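PDB 7CDY: glucose dehydrogenase from Serratia sp. FS14, which belongs to the glucose/sorbosone dehydrogenase family of beta-propeller proteins and binds a calcium ion. Local coordinates for residues 225-230 against 253-258. Residues are numbered along the deposited sequence; the frame is centred on the assembly and turned at random.
Sequences KNYGWP and GTEQPL. With CA (calcium ion), chain D.
E255 N donates to N226 O (2.8 Å, N-H...O 166°), the one direct hydrogen bond between 225-230 and 253-258; T254 CA adds a CA-H...O contact to the same carbonyl. Water widens this link: two molecules bridge G253 O to N226, one through N226 N and the other through ND2, which also donates to Q151. N226 CG, anti to its own N (chi1 -170°), lets OD1 accept from G228 N at 2.9 Å in an Asx turn. Apolar contact flanks the backbone bond. E255 CB lies obliquely against the Y227 ring, 3.4 Å from CE2. On the other side T254 CB rests 3.7 Å from CA of G228, a residue whose positive phi suits glycine. In one of two E255 conformers a further water joins Y227 OH, which also accepts a hydrogen bond from L222 N, to E255 OE1. Calcium is bound by Y227 O (2.3 Å), E217 and four waters, one of which donates to E255 O, so 253-258 enters the second shell. Both segments belong to the long loop between strands 216-219 and 259-261, neighbours in a four-stranded antiparallel propeller sheet; Y227 packs on N219 of the first strand and nearly parallel to the H190 ring.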
# COMPACT_ATOMS: atom_id res chain seq x y z
N LYS A 225 17.76 6.75 -3.78
CA LYS A 225 18.36 5.99 -2.66
C LYS A 225 17.98 4.50 -2.68
O LYS A 225 16.94 4.12 -3.16
CB LYS A 225 17.96 6.62 -1.33
CG LYS A 225 18.90 7.67 -0.77
CD LYS A 225 19.18 8.77 -1.65
CE LYS A 225 20.02 9.78 -0.89
NZ LYS A 225 20.83 10.61 -1.79
N ASN A 226 18.89 3.73 -2.13
CA ASN A 226 18.83 2.26 -2.03
C ASN A 226 18.41 1.88 -0.61
O ASN A 226 19.16 2.15 0.27
CB ASN A 226 20.23 1.73 -2.36
CG ASN A 226 20.27 0.24 -2.54
OD1 ASN A 226 19.40 -0.46 -2.09
ND2 ASN A 226 21.32 -0.25 -3.15
N TYR A 227 17.31 1.16 -0.45
CA TYR A 227 16.74 0.72 0.86
C TYR A 227 17.29 -0.66 1.28
O TYR A 227 16.93 -1.22 2.28
CB TYR A 227 15.25 1.08 0.98
CG TYR A 227 15.16 2.58 1.06
CD1 TYR A 227 15.22 3.36 -0.07
CD2 TYR A 227 15.24 3.20 2.28
CE1 TYR A 227 15.33 4.73 0.01
CE2 TYR A 227 15.33 4.57 2.38
CZ TYR A 227 15.40 5.34 1.24
OH TYR A 227 15.57 6.67 1.37
N GLY A 228 18.18 -1.15 0.44
CA GLY A 228 19.09 -2.28 0.74
C GLY A 228 18.65 -3.70 0.46
O GLY A 228 19.50 -4.55 0.44
N TRP A 229 17.36 -3.93 0.27
CA TRP A 229 16.94 -5.35 0.10
C TRP A 229 17.54 -5.90 -1.19
O TRP A 229 17.43 -5.25 -2.20
CB TRP A 229 15.42 -5.46 0.06
CG TRP A 229 14.92 -6.86 -0.19
CD1 TRP A 229 14.40 -7.33 -1.36
CD2 TRP A 229 14.98 -7.98 0.70
NE1 TRP A 229 14.08 -8.66 -1.24
CE2 TRP A 229 14.40 -9.07 0.02
CE3 TRP A 229 15.37 -8.15 2.03
CZ2 TRP A 229 14.26 -10.33 0.60
CZ3 TRP A 229 15.23 -9.39 2.62
CH2 TRP A 229 14.67 -10.46 1.90
N PRO A 230 18.11 -7.12 -1.23
CA PRO A 230 18.32 -8.09 -0.14
C PRO A 230 19.73 -8.10 0.43
O PRO A 230 20.07 -9.03 1.17
CB PRO A 230 18.07 -9.43 -0.85
CG PRO A 230 18.67 -9.21 -2.20
CD PRO A 230 18.40 -7.74 -2.54
N GLY A 253 26.16 2.47 1.63
CA GLY A 253 25.48 2.75 0.38
C GLY A 253 24.01 2.39 0.39
O GLY A 253 23.33 2.62 -0.62
N THR A 254 23.49 1.86 1.50
CA THR A 254 22.07 1.57 1.64
C THR A 254 21.54 2.33 2.85
O THR A 254 22.24 2.51 3.85
CB THR A 254 21.78 0.06 1.75
OG1 THR A 254 22.10 -0.43 3.06
CG2 THR A 254 22.54 -0.73 0.69
N GLU A 255 20.29 2.76 2.75
CA GLU A 255 19.67 3.59 3.77
C GLU A 255 19.00 2.73 4.83
O GLU A 255 18.32 1.74 4.51
CB GLU A 255 18.61 4.50 3.14
CG GLU A 255 19.15 5.53 2.17
CD GLU A 255 19.91 6.64 2.87
OE1 GLU A 255 19.27 7.45 3.58
OE2 GLU A 255 21.14 6.70 2.71
N GLN A 256 19.15 3.12 6.08
CA GLN A 256 18.51 2.41 7.16
C GLN A 256 17.02 2.74 7.22
O GLN A 256 16.60 3.83 6.83
CB GLN A 256 19.16 2.78 8.49
CG GLN A 256 20.47 2.06 8.73
CD GLN A 256 20.25 0.61 9.04
OE1 GLN A 256 19.66 0.28 10.07
NE2 GLN A 256 20.70 -0.27 8.15
N PRO A 257 16.21 1.82 7.73
CA PRO A 257 14.81 2.17 8.01
C PRO A 257 14.73 3.22 9.11
O PRO A 257 15.65 3.38 9.93
CB PRO A 257 14.19 0.84 8.45
CG PRO A 257 15.32 -0.01 8.85
CD PRO A 257 16.52 0.42 8.05
N LEU A 258 13.65 3.97 9.10
CA LEU A 258 13.33 4.86 10.20
C LEU A 258 13.04 4.06 11.46
O LEU A 258 13.44 4.45 12.57
CB LEU A 258 12.13 5.71 9.81
CG LEU A 258 11.57 6.62 10.89
CD1 LEU A 258 12.63 7.63 11.25
CD2 LEU A 258 10.31 7.30 10.40
CA CA D . 15.62 -1.97 4.02
O HOH W 1 21.45 4.86 -1.17
O HOH W 2 23.76 1.72 -3.16
O HOH W 3 16.69 7.52 3.65
O HOH W 4 15.68 0.38 4.72
O HOH W 5 15.99 -4.30 3.52
O HOH W 6 14.15 -2.08 2.10
O HOH W 7 17.70 -2.19 5.13